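Local coordinates for pectate lyase (PDB 3VMV), which probably cleaves polygalacturonate, the pectate of plant cell walls, by beta-elimination, as a family 1 polysaccharide lyase with a parallel beta-helix fold, at residues G13-A18 and A102-I107; S129-I134 and A162-V167; R98-H103 and V125-K130; Q33-R38 and H76-I81. One frame throughout, in Å; residues are numbered along the deposited sequence.

Contact 1: G13-A18 and A102-I107; sequences GTTGGA and AHNIII
Asn104 reaches its amide into a bend of the N-terminal loop, where Thr15 and Gly16 offer it their backbone N-H groups. Its OD1 accepts from Thr15 N at 2.7 Å, on a lone pair in the carbonyl plane, and from Gly16 N at 2.8 Å, which comes in from above that plane. The nitrogen end is held too: Asn104 ND2 donates to Thr15 OG1 over 3.2 Å, close to the amide plane, which fixes the rotation of the whole group. Although CB of Thr15 points away from 102-107, chi1 of 58° swings the hydroxyl back to meet the amide. Asn104 marks a corner of the parallel beta-helix, with left-handed backbone angles, and belongs to the column of corner asparagines familiar from pectate lyases; ND2 also donates to Asn80 OD1, one coil away. Beyond the corner, Ile106 packs against the loop, its CD1 3.6 Å from Thr15 C and its CG1 3.8 Å from Thr14 CG2. Gly16, second residue of the type II' turn from Thr15 to Ala18, has positive phi, and a CB there would run into Ile106 CG1. Farther out, Thr14 OG1 bonds to Ala8 O and Gly17 N to Ser82 OG.

Contact 2: S129-I134 and A162-V167; sequences SKNVWI and AEYITV
Segments 129-134 and 162-167 run parallel in strict register, with strands 132-134 and 165-167 only 5° apart in direction and 4.8 Å apart at their axes. Past the corner hydrogen bonds alternate in direction, Thr166 N to Val132 O at 2.9 Å and the straight Ile134 N to Thr166 O, also 2.9 Å. Lys130 and Glu163 lie side by side on the outer face. Lys130 CE rests 3.3 Å from Glu163 OE1, but the ion pair itself is long, with NZ 4.0 Å from OE1; the lysine chain bends at its last torsion (chi4 15°), and NZ donates instead to Asp128 O, while Glu163 OE2 pairs with Lys193. A methionine in place of Lys130 would probably leave Glu163 OE1 without this distant positive charge and Asp128 O without this donor. Both chains turn a corner in left-handed backbone angles, at Asn131 and at Tyr164, so these are matching positions on successive coils of the parallel beta-helix, with the tyrosine where the previous coil has asparagine. The two side chains project the same way, with amide and ring planes 12° apart. Beyond it, Trp133 lies alongside Thr166: CD1 of the indole is 3.9 Å from Thr166 CG2, and the carbonyl O of Thr166 sits at the ring edge. Trp133 NE1 bonds to Ser168 OG, and Thr166 OG1 to Gln5 O. On the inward face Val132 CB meets Ile165 CG2 at 4.2 Å, while Ile134 and Ile165 also pack on Val125.

Contact 3: R98-H103 and V125-K130; sequences RLSNAH and VTDDSK. With SO4 (sulfate ion), chain B.
Between Ser100 and His103 the parallel register slips by one residue: Leu99 and Ser100 pair with Val125 and Thr126, yet His103 pairs with Lys130. The extra residue on the second chain is taken up by a type I' turn from Thr126 to Ser129. Ser129 OG bridges the slip, accepting from Ala102 N at 2.9 Å and donating to Thr126 O at 2.9 Å, in the carbonyl plane. Ser100 OG, anti to its own N (chi1 167°), donates to the anti lone pair of Asp127 OD2 at 2.7 Å and so ties the turn to the neighbouring strand. This is one coil of the parallel beta-helix stacked on the next, with Leu99 and Val125 facing its interior. Where the pairing resumes after the turn, the His103 ring lies with one face over Lys130 N, and its CD2 is 3.7 Å from Lys130 CB. Arg98 CG passes Thr126 CG2 at 4.1 Å; its guanidinium then reaches a sulfate ion, probably from the crystallisation liquor: NH1 donates to O2 at 3.0 Å and NH2 to O3 at 2.7 Å. NH1 and NH2 also form salt bridges to Asp67 and Glu119. A leucine in place of Arg98 would probably cost the sulfate two hydrogen bonds and leave both acids without this positive charge.

Contact 4: Q33-R38 and H76-I81; sequences QLIDNR and HEIKNI
Helix 33-38 and strand 78-81 cross at 125° between their N-to-C directions, with their axes 10.7 Å apart at closest approach, a gap that side chains from both segments fill. The nearest CA atoms are those of Ile35 and Ile81, at 8.9 Å. Arg38 makes the main crossing. Its CG stands anti to the backbone N (chi1 -175°), the chain runs out extended and then bends at chi3 (70°), and the guanidinium arrives end-on at the strand. NH1 and NH2 both grip the one carbonyl oxygen of Lys79, at 3.0 Å and 2.9 Å, and that oxygen lies close to the guanidinium plane. NH1 comes in nearly in line with the C=O bond of Lys79, whereas NH2 is tilted off the carbonyl plane. NH1 adds a weak bond to Asn80 O at 3.3 Å and also donates to Glu46 O. Aliphatic neighbours close round the same group: Ile78 CG1 lies at its edge, 3.4 Å from NH2, and Ile81 CD1 is 3.3 Å from NH2. Beside the arginine, Ile35 CG2 meets Ile78 CD1 at 3.7 Å, the two side chains crossing at about a right angle, and Ile35 and Ile81 both pack on Val68. Helix 28-40, to which this piece belongs, caps the N-terminal end of the beta-helix, as in other pectate lyases. The charge of this buried guanidinium is met here by backbone carbonyls, whose dipoles probably help to stabilise it; in turn it is likely to polarise the Lys79 carbonyl, which accepts from two of its nitrogens.

Overall arrangement
From the N terminus, the loop at 13-18 waits longest for its partner: contact 1 closes only at 102-107, and contact 4, joining helix 28-40 to strand 78-85, falls wholly within that span. Contact 3 starts at 98-103, sharing Ala102 and His103 with the end of contact 1, and closes at 125-130; contact 2 takes over at Ser129 and Lys130, which it shares, and closes at 162-167. Contacts 3 and 2 thus step coil by coil along the beta-helix as far as strand 165-175, while contacts 1 and 4 fasten the N-terminal loop and the end helix to it. Probable backbone hydrogen bonds link the steps, His103 N to Ile78 O and Ile105 O to Trp133 N.

Contact 1: G13-A18 and A102-I107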
loop_
_atom_site.group_PDB
_atom_site.type_symbol
_atom_site.label_atom_id
_atom_site.label_comp_id
_atom_site.label_asym_id
_atom_site.label_seq_id
_atom_site.Cartn_x
_atom_site.Cartn_y
_atom_site.Cartn_z
ATOM N N GLY A 13 13.819 4.094 11.395
ATOM C CA GLY A 13 12.467 4.001 11.913
ATOM C C GLY A 13 11.522 5.037 11.314
ATOM O O GLY A 13 11.944 5.919 10.532
ATOM N N THR A 14 10.255 4.925 11.682
ATOM C CA THR A 14 9.235 5.853 11.202
ATOM C C THR A 14 8.395 6.371 12.363
ATOM O O THR A 14 7.702 5.603 13.062
ATOM C CB THR A 14 8.327 5.165 10.151
ATOM O OG1 THR A 14 9.111 4.641 9.083
ATOM C CG2 THR A 14 7.335 6.148 9.594
ATOM N N THR A 15 8.487 7.685 12.588
ATOM C CA THR A 15 7.739 8.375 13.613
ATOM C C THR A 15 6.818 9.448 13.041
ATOM O O THR A 15 6.023 10.041 13.763
ATOM C CB THR A 15 8.671 9.076 14.631
ATOM O OG1 THR A 15 9.529 9.995 13.947
ATOM C CG2 THR A 15 9.515 8.048 15.394
ATOM N N GLY A 16 6.907 9.677 11.737
ATOM C CA GLY A 16 6.036 10.656 11.101
ATOM C C GLY A 16 6.141 12.055 11.693
ATOM O O GLY A 16 7.249 12.625 11.851
ATOM N N GLY A 17 4.985 12.623 12.011
ATOM C CA GLY A 17 4.899 13.993 12.504
ATOM C C GLY A 17 4.930 14.089 14.005
ATOM O O GLY A 17 4.645 15.148 14.554
ATOM N N ALA A 18 5.256 12.993 14.681
ATOM C CA ALA A 18 5.235 13.002 16.145
ATOM C C ALA A 18 6.229 14.012 16.714
ATOM O O ALA A 18 7.355 14.137 16.232
ATOM C CB ALA A 18 5.517 11.617 16.691
ATOM N N ALA A 102 9.491 11.833 -0.135
ATOM C CA ALA A 102 8.939 12.059 1.174
ATOM C C ALA A 102 9.527 11.063 2.161
ATOM O O ALA A 102 9.628 9.884 1.838
ATOM C CB ALA A 102 7.411 11.918 1.089
ATOM N N HIS A 103 9.961 11.546 3.329
ATOM C CA HIS A 103 10.724 10.737 4.278
ATOM C C HIS A 103 10.141 10.815 5.655
ATOM O O HIS A 103 9.873 11.898 6.140
ATOM C CB HIS A 103 12.165 11.209 4.289
ATOM C CG HIS A 103 12.844 10.981 2.982
ATOM N ND1 HIS A 103 12.606 11.772 1.878
ATOM C CD2 HIS A 103 13.663 9.987 2.569
ATOM C CE1 HIS A 103 13.289 11.300 0.848
ATOM N NE2 HIS A 103 13.941 10.224 1.242
ATOM N N ASN A 104 9.941 9.650 6.267
ATOM C CA ASN A 104 9.392 9.553 7.616
ATOM C C ASN A 104 7.956 10.090 7.647
ATOM O O ASN A 104 7.659 11.149 8.233
ATOM C CB ASN A 104 10.292 10.278 8.658
ATOM C CG ASN A 104 9.824 10.027 10.079
ATOM O OD1 ASN A 104 9.286 8.957 10.365
ATOM N ND2 ASN A 104 9.977 11.009 10.958
ATOM N N ILE A 105 7.075 9.329 7.002
ATOM C CA ILE A 105 5.689 9.715 6.786
ATOM C C ILE A 105 4.759 8.618 7.298
ATOM O O ILE A 105 4.978 7.438 7.009
ATOM C CB ILE A 105 5.406 9.882 5.290
ATOM C CG1 ILE A 105 6.520 10.704 4.593
ATOM C CG2 ILE A 105 4.031 10.484 5.076
ATOM C CD1 ILE A 105 6.585 12.194 4.993
ATOM N N ILE A 106 3.745 9.000 8.058
ATOM C CA ILE A 106 2.691 8.095 8.480
ATOM C C ILE A 106 1.347 8.549 7.888
ATOM O O ILE A 106 0.988 9.711 8.008
ATOM C CB ILE A 106 2.594 8.074 10.010
ATOM C CG1 ILE A 106 3.912 7.567 10.571
ATOM C CG2 ILE A 106 1.392 7.203 10.468
ATOM C CD1 ILE A 106 3.928 7.475 12.108
ATOM N N ILE A 107 0.624 7.639 7.231
ATOM C CA ILE A 107 -0.782 7.869 6.846
ATOM C C ILE A 107 -1.599 6.814 7.573
ATOM O O ILE A 107 -1.371 5.600 7.387
ATOM C CB ILE A 107 -0.948 7.743 5.346
ATOM C CG1 ILE A 107 -0.006 8.707 4.625
ATOM C CG2 ILE A 107 -2.430 7.951 4.916
ATOM C CD1 ILE A 107 0.039 8.575 3.158
#

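Contact 2: S129-I134 and A162-V167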
loop_
_atom_site.group_PDB
_atom_site.type_symbol
_atom_site.label_atom_id
_atom_site.label_comp_id
_atom_site.label_asym_id
_atom_site.label_seq_id
_atom_site.Cartn_x
_atom_site.Cartn_y
_atom_site.Cartn_z
ATOM N N SER A 129 10.905 8.174 -2.088
ATOM C CA SER A 129 10.387 8.278 -0.724
ATOM C C SER A 129 10.915 7.104 0.107
ATOM O O SER A 129 11.126 6.004 -0.400
ATOM C CB SER A 129 8.870 8.214 -0.740
ATOM O OG SER A 129 8.318 9.406 -1.270
ATOM N N LYS A 130 11.110 7.339 1.402
ATOM C CA LYS A 130 11.560 6.285 2.294
ATOM C C LYS A 130 10.927 6.417 3.668
ATOM O O LYS A 130 10.606 7.541 4.116
ATOM C CB LYS A 130 13.082 6.330 2.434
ATOM C CG LYS A 130 13.757 5.938 1.103
ATOM C CD LYS A 130 15.251 5.754 1.257
ATOM C CE LYS A 130 15.869 5.503 -0.108
ATOM N NZ LYS A 130 14.917 5.865 -1.205
ATOM N N ASN A 131 10.750 5.276 4.336
ATOM C CA ASN A 131 10.255 5.229 5.732
ATOM C C ASN A 131 8.845 5.761 5.812
ATOM O O ASN A 131 8.606 6.843 6.277
ATOM C CB ASN A 131 11.207 5.928 6.713
ATOM C CG ASN A 131 12.448 5.110 6.932
ATOM O OD1 ASN A 131 12.452 4.172 7.755
ATOM N ND2 ASN A 131 13.462 5.375 6.156
ATOM N N VAL A 132 7.932 4.980 5.256
ATOM C CA VAL A 132 6.548 5.330 5.161
ATOM C C VAL A 132 5.728 4.215 5.776
ATOM O O VAL A 132 5.958 3.042 5.447
ATOM C CB VAL A 132 6.162 5.436 3.705
ATOM C CG1 VAL A 132 4.679 5.721 3.549
ATOM C CG2 VAL A 132 7.001 6.508 2.964
ATOM N N TRP A 133 4.813 4.576 6.665
ATOM C CA TRP A 133 3.931 3.618 7.324
ATOM C C TRP A 133 2.478 3.959 6.957
ATOM O O TRP A 133 2.019 5.074 7.259
ATOM C CB TRP A 133 4.187 3.727 8.826
ATOM C CG TRP A 133 3.450 2.706 9.656
ATOM C CD1 TRP A 133 3.030 1.476 9.234
ATOM C CD2 TRP A 133 3.129 2.797 11.045
ATOM N NE1 TRP A 133 2.430 0.792 10.285
ATOM C CE2 TRP A 133 2.470 1.594 11.400
ATOM C CE3 TRP A 133 3.301 3.805 12.018
ATOM C CZ2 TRP A 133 2.025 1.343 12.691
ATOM C CZ3 TRP A 133 2.869 3.557 13.307
ATOM C CH2 TRP A 133 2.215 2.349 13.624
ATOM N N ILE A 134 1.803 3.028 6.279
ATOM C CA ILE A 134 0.409 3.193 5.841
ATOM C C ILE A 134 -0.381 2.189 6.684
ATOM O O ILE A 134 -0.245 0.992 6.435
ATOM C CB ILE A 134 0.336 2.896 4.374
ATOM C CG1 ILE A 134 1.097 4.004 3.643
ATOM C CG2 ILE A 134 -1.175 2.795 3.889
ATOM C CD1 ILE A 134 1.405 3.676 2.161
ATOM N N ALA A 162 11.107 3.938 -4.107
ATOM C CA ALA A 162 10.516 4.015 -2.772
ATOM C C ALA A 162 11.046 2.826 -1.975
ATOM O O ALA A 162 11.155 1.724 -2.508
ATOM C CB ALA A 162 8.975 3.923 -2.874
ATOM N N GLU A 163 11.351 3.021 -0.693
ATOM C CA GLU A 163 12.034 1.971 0.068
ATOM C C GLU A 163 11.663 2.101 1.524
ATOM O O GLU A 163 11.459 3.226 2.016
ATOM C CB GLU A 163 13.566 2.136 -0.050
ATOM C CG GLU A 163 14.380 0.938 0.386
ATOM C CD GLU A 163 15.847 1.085 -0.054
ATOM O OE1 GLU A 163 16.215 2.195 -0.476
ATOM O OE2 GLU A 163 16.624 0.118 0.020
ATOM N N TYR A 164 11.651 0.965 2.237
ATOM C CA TYR A 164 11.420 0.927 3.687
ATOM C C TYR A 164 9.990 1.342 3.996
ATOM O O TYR A 164 9.735 2.380 4.623
ATOM C CB TYR A 164 12.458 1.787 4.488
ATOM C CG TYR A 164 13.891 1.315 4.337
ATOM C CD1 TYR A 164 14.319 0.148 4.935
ATOM C CD2 TYR A 164 14.810 2.061 3.591
ATOM C CE1 TYR A 164 15.625 -0.292 4.776
ATOM C CE2 TYR A 164 16.113 1.642 3.443
ATOM C CZ TYR A 164 16.497 0.468 4.038
ATOM O OH TYR A 164 17.788 0.032 3.897
ATOM N N ILE A 165 9.039 0.527 3.543
ATOM C CA ILE A 165 7.626 0.892 3.576
ATOM C C ILE A 165 6.873 -0.238 4.262
ATOM O O ILE A 165 7.146 -1.412 3.960
ATOM C CB ILE A 165 7.109 1.066 2.155
ATOM C CG1 ILE A 165 8.045 2.014 1.396
ATOM C CG2 ILE A 165 5.633 1.546 2.170
ATOM C CD1 ILE A 165 7.683 2.270 -0.018
ATOM N N THR A 166 5.981 0.103 5.199
ATOM C CA THR A 166 5.113 -0.900 5.827
ATOM C C THR A 166 3.669 -0.530 5.615
ATOM O O THR A 166 3.283 0.602 5.897
ATOM C CB THR A 166 5.400 -1.019 7.311
ATOM O OG1 THR A 166 6.686 -1.614 7.501
ATOM C CG2 THR A 166 4.375 -1.933 8.006
ATOM N N VAL A 167 2.899 -1.495 5.135
ATOM C CA VAL A 167 1.487 -1.353 4.852
ATOM C C VAL A 167 0.804 -2.363 5.776
ATOM O O VAL A 167 0.924 -3.582 5.564
ATOM C CB VAL A 167 1.244 -1.739 3.403
ATOM C CG1 VAL A 167 -0.255 -1.721 3.029
ATOM C CG2 VAL A 167 2.037 -0.769 2.493
#

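Contact 3: R98-H103 and V125-K130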
loop_
_atom_site.group_PDB
_atom_site.type_symbol
_atom_site.label_atom_id
_atom_site.label_comp_id
_atom_site.label_asym_id
_atom_site.label_seq_id
_atom_site.Cartn_x
_atom_site.Cartn_y
_atom_site.Cartn_z
ATOM N N ARG A 98 -0.271 11.739 -2.798
ATOM C CA ARG A 98 0.980 11.347 -3.427
ATOM C C ARG A 98 2.133 11.735 -2.537
ATOM O O ARG A 98 2.243 12.886 -2.127
ATOM C CB ARG A 98 1.168 11.936 -4.833
ATOM C CG ARG A 98 2.468 11.484 -5.505
ATOM C CD ARG A 98 2.541 11.979 -6.954
ATOM N NE ARG A 98 2.587 13.437 -6.974
ATOM C CZ ARG A 98 2.414 14.179 -8.081
ATOM N NH1 ARG A 98 2.511 15.498 -7.993
ATOM N NH2 ARG A 98 2.133 13.607 -9.246
ATOM N N LEU A 99 3.012 10.783 -2.273
ATOM C CA LEU A 99 4.244 11.085 -1.545
ATOM C C LEU A 99 5.393 11.124 -2.514
ATOM O O LEU A 99 5.678 10.107 -3.172
ATOM C CB LEU A 99 4.492 10.027 -0.468
ATOM C CG LEU A 99 3.383 9.702 0.556
ATOM C CD1 LEU A 99 3.976 8.732 1.625
ATOM C CD2 LEU A 99 2.727 10.875 1.192
ATOM N N SER A 100 6.099 12.242 -2.603
ATOM C CA SER A 100 7.185 12.381 -3.573
ATOM C C SER A 100 8.450 12.853 -2.846
ATOM O O SER A 100 8.451 13.912 -2.213
ATOM C CB SER A 100 6.761 13.381 -4.655
ATOM O OG SER A 100 7.866 13.768 -5.448
ATOM N N ASN A 101 9.493 12.039 -2.913
ATOM C CA ASN A 101 10.719 12.253 -2.133
ATOM C C ASN A 101 10.393 12.634 -0.687
ATOM O O ASN A 101 10.900 13.591 -0.116
ATOM C CB ASN A 101 11.645 13.275 -2.800
ATOM C CG ASN A 101 13.104 13.097 -2.379
ATOM O OD1 ASN A 101 13.476 12.135 -1.723
ATOM N ND2 ASN A 101 13.956 14.070 -2.794
ATOM N N ALA A 102 9.491 11.833 -0.135
ATOM C CA ALA A 102 8.939 12.059 1.174
ATOM C C ALA A 102 9.527 11.063 2.161
ATOM O O ALA A 102 9.628 9.884 1.838
ATOM C CB ALA A 102 7.411 11.918 1.089
ATOM N N HIS A 103 9.961 11.546 3.329
ATOM C CA HIS A 103 10.724 10.737 4.278
ATOM C C HIS A 103 10.141 10.815 5.655
ATOM O O HIS A 103 9.873 11.898 6.140
ATOM C CB HIS A 103 12.165 11.209 4.289
ATOM C CG HIS A 103 12.844 10.981 2.982
ATOM N ND1 HIS A 103 12.606 11.772 1.878
ATOM C CD2 HIS A 103 13.663 9.987 2.569
ATOM C CE1 HIS A 103 13.289 11.300 0.848
ATOM N NE2 HIS A 103 13.941 10.224 1.242
ATOM N N VAL A 125 3.288 6.223 -3.716
ATOM C CA VAL A 125 4.519 6.467 -2.981
ATOM C C VAL A 125 5.665 6.400 -3.998
ATOM O O VAL A 125 5.898 5.353 -4.579
ATOM C CB VAL A 125 4.716 5.409 -1.881
ATOM C CG1 VAL A 125 5.972 5.681 -1.110
ATOM C CG2 VAL A 125 3.490 5.320 -0.934
ATOM N N THR A 126 6.366 7.512 -4.241
ATOM C CA THR A 126 7.210 7.597 -5.416
ATOM C C THR A 126 8.381 8.529 -5.214
ATOM O O THR A 126 8.603 9.047 -4.109
ATOM C CB THR A 126 6.345 7.991 -6.646
ATOM O OG1 THR A 126 7.104 7.808 -7.844
ATOM C CG2 THR A 126 5.804 9.433 -6.549
ATOM N N ASP A 127 9.178 8.696 -6.269
ATOM C CA ASP A 127 10.306 9.621 -6.271
ATOM C C ASP A 127 11.187 9.494 -5.036
ATOM O O ASP A 127 11.447 10.490 -4.359
ATOM C CB ASP A 127 9.830 11.088 -6.418
ATOM C CG ASP A 127 8.946 11.303 -7.665
ATOM O OD1 ASP A 127 9.213 10.672 -8.710
ATOM O OD2 ASP A 127 7.984 12.082 -7.592
ATOM N N ASP A 128 11.642 8.280 -4.770
ATOM C CA ASP A 128 12.662 8.028 -3.764
ATOM C C ASP A 128 12.221 8.250 -2.329
ATOM O O ASP A 128 13.067 8.411 -1.450
ATOM C CB ASP A 128 13.926 8.837 -4.082
ATOM C CG ASP A 128 14.513 8.475 -5.439
ATOM O OD1 ASP A 128 15.359 7.561 -5.478
ATOM O OD2 ASP A 128 14.140 9.106 -6.451
ATOM N N SER A 129 10.905 8.174 -2.088
ATOM C CA SER A 129 10.387 8.278 -0.724
ATOM C C SER A 129 10.915 7.104 0.107
ATOM O O SER A 129 11.126 6.004 -0.400
ATOM C CB SER A 129 8.870 8.214 -0.740
ATOM O OG SER A 129 8.318 9.406 -1.270
ATOM N N LYS A 130 11.110 7.339 1.402
ATOM C CA LYS A 130 11.560 6.285 2.294
ATOM C C LYS A 130 10.927 6.417 3.668
ATOM O O LYS A 130 10.606 7.541 4.116
ATOM C CB LYS A 130 13.082 6.330 2.434
ATOM C CG LYS A 130 13.757 5.938 1.103
ATOM C CD LYS A 130 15.251 5.754 1.257
ATOM C CE LYS A 130 15.869 5.503 -0.108
ATOM N NZ LYS A 130 14.917 5.865 -1.205
HETATM S S SO4 B . 1.225 16.277 -11.583
HETATM O O1 SO4 B . -0.172 16.500 -11.241
HETATM O O2 SO4 B . 2.100 16.944 -10.644
HETATM O O3 SO4 B . 1.488 14.839 -11.580
HETATM O O4 SO4 B . 1.501 16.834 -12.896
#

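Contact 4: Q33-R38 and H76-I81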
loop_
_atom_site.group_PDB
_atom_site.type_symbol
_atom_site.label_atom_id
_atom_site.label_comp_id
_atom_site.label_asym_id
_atom_site.label_seq_id
_atom_site.Cartn_x
_atom_site.Cartn_y
_atom_site.Cartn_z
ATOM N N GLN A 33 -2.169 23.639 2.070
ATOM C CA GLN A 33 -1.550 24.851 2.610
ATOM C C GLN A 33 -0.654 24.561 3.778
ATOM O O GLN A 33 0.411 25.176 3.911
ATOM C CB GLN A 33 -2.618 25.834 3.023
ATOM C CG GLN A 33 -3.242 26.431 1.844
ATOM C CD GLN A 33 -4.443 27.265 2.215
ATOM O OE1 GLN A 33 -4.614 27.650 3.379
ATOM N NE2 GLN A 33 -5.295 27.527 1.234
ATOM N N LEU A 34 -1.078 23.653 4.663
ATOM C CA LEU A 34 -0.220 23.308 5.778
ATOM C C LEU A 34 1.131 22.768 5.291
ATOM O O LEU A 34 2.192 23.160 5.797
ATOM C CB LEU A 34 -0.888 22.269 6.664
ATOM C CG LEU A 34 -2.091 22.771 7.461
ATOM C CD1 LEU A 34 -2.715 21.589 8.112
ATOM C CD2 LEU A 34 -1.635 23.804 8.500
ATOM N N ILE A 35 1.081 21.889 4.300
ATOM C CA ILE A 35 2.287 21.298 3.750
ATOM C C ILE A 35 3.166 22.367 3.109
ATOM O O ILE A 35 4.363 22.423 3.369
ATOM C CB ILE A 35 1.926 20.226 2.708
ATOM C CG1 ILE A 35 1.273 19.034 3.427
ATOM C CG2 ILE A 35 3.157 19.847 1.870
ATOM C CD1 ILE A 35 0.528 18.079 2.498
ATOM N N ASP A 36 2.567 23.207 2.265
ATOM C CA ASP A 36 3.346 24.178 1.490
ATOM C C ASP A 36 3.869 25.292 2.394
ATOM O O ASP A 36 5.024 25.712 2.255
ATOM C CB ASP A 36 2.499 24.771 0.364
ATOM C CG ASP A 36 2.096 23.726 -0.700
ATOM O OD1 ASP A 36 2.550 22.552 -0.654
ATOM O OD2 ASP A 36 1.315 24.097 -1.593
ATOM N N ASN A 37 3.037 25.755 3.324
ATOM C CA ASN A 37 3.468 26.793 4.242
ATOM C C ASN A 37 4.648 26.300 5.072
ATOM O O ASN A 37 5.618 27.036 5.290
ATOM C CB ASN A 37 2.327 27.207 5.167
ATOM C CG ASN A 37 1.278 28.052 4.468
ATOM O OD1 ASN A 37 1.480 28.537 3.363
ATOM N ND2 ASN A 37 0.151 28.255 5.146
ATOM N N ARG A 38 4.579 25.061 5.544
ATOM C CA ARG A 38 5.706 24.543 6.300
ATOM C C ARG A 38 6.956 24.473 5.429
ATOM O O ARG A 38 8.059 24.808 5.860
ATOM C CB ARG A 38 5.404 23.181 6.932
ATOM C CG ARG A 38 6.562 22.719 7.822
ATOM C CD ARG A 38 6.354 21.300 8.325
ATOM N NE ARG A 38 6.499 20.360 7.203
ATOM C CZ ARG A 38 6.906 19.114 7.297
ATOM N NH1 ARG A 38 7.153 18.569 8.491
ATOM N NH2 ARG A 38 7.035 18.405 6.173
ATOM N N HIS A 76 14.078 17.967 -3.754
ATOM C CA HIS A 76 14.256 18.311 -2.350
ATOM C C HIS A 76 13.359 17.397 -1.558
ATOM O O HIS A 76 12.280 17.052 -2.027
ATOM C CB HIS A 76 13.825 19.752 -2.093
ATOM C CG HIS A 76 14.777 20.767 -2.637
ATOM N ND1 HIS A 76 14.745 21.182 -3.949
ATOM C CD2 HIS A 76 15.800 21.436 -2.053
ATOM C CE1 HIS A 76 15.698 22.074 -4.151
ATOM N NE2 HIS A 76 16.354 22.244 -3.017
ATOM N N GLU A 77 13.820 16.994 -0.388
ATOM C CA GLU A 77 13.038 16.116 0.460
ATOM C C GLU A 77 11.939 16.859 1.212
ATOM O O GLU A 77 12.054 18.068 1.499
ATOM C CB GLU A 77 13.958 15.362 1.434
ATOM C CG GLU A 77 15.066 14.572 0.687
ATOM C CD GLU A 77 15.960 13.717 1.589
ATOM O OE1 GLU A 77 15.937 13.849 2.830
ATOM O OE2 GLU A 77 16.696 12.880 1.045
ATOM N N ILE A 78 10.852 16.145 1.492
ATOM C CA ILE A 78 9.885 16.601 2.479
ATOM C C ILE A 78 9.841 15.539 3.570
ATOM O O ILE A 78 9.903 14.351 3.279
ATOM C CB ILE A 78 8.486 16.862 1.852
ATOM C CG1 ILE A 78 7.548 17.453 2.913
ATOM C CG2 ILE A 78 7.909 15.576 1.161
ATOM C CD1 ILE A 78 6.237 17.929 2.284
ATOM N N LYS A 79 9.796 15.954 4.826
ATOM C CA LYS A 79 10.030 15.009 5.936
ATOM C C LYS A 79 9.076 15.168 7.094
ATOM O O LYS A 79 8.561 16.234 7.334
ATOM C CB LYS A 79 11.433 15.181 6.497
ATOM C CG LYS A 79 12.519 15.093 5.406
ATOM C CD LYS A 79 13.879 14.780 6.010
ATOM C CE LYS A 79 14.587 16.032 6.380
ATOM N NZ LYS A 79 14.906 16.817 5.160
ATOM N N ASN A 80 8.893 14.089 7.848
ATOM C CA ASN A 80 8.334 14.150 9.197
ATOM C C ASN A 80 6.875 14.643 9.244
ATOM O O ASN A 80 6.556 15.670 9.863
ATOM C CB ASN A 80 9.214 15.023 10.116
ATOM C CG ASN A 80 10.685 14.625 10.072
ATOM O OD1 ASN A 80 11.046 13.466 9.874
ATOM N ND2 ASN A 80 11.554 15.628 10.259
ATOM N N ILE A 81 6.003 13.865 8.603
ATOM C CA ILE A 81 4.581 14.188 8.580
ATOM C C ILE A 81 3.762 12.990 8.978
ATOM O O ILE A 81 4.068 11.876 8.543
ATOM C CB ILE A 81 4.189 14.575 7.161
ATOM C CG1 ILE A 81 4.865 15.891 6.792
ATOM C CG2 ILE A 81 2.660 14.697 7.035
ATOM C CD1 ILE A 81 4.583 16.326 5.360
#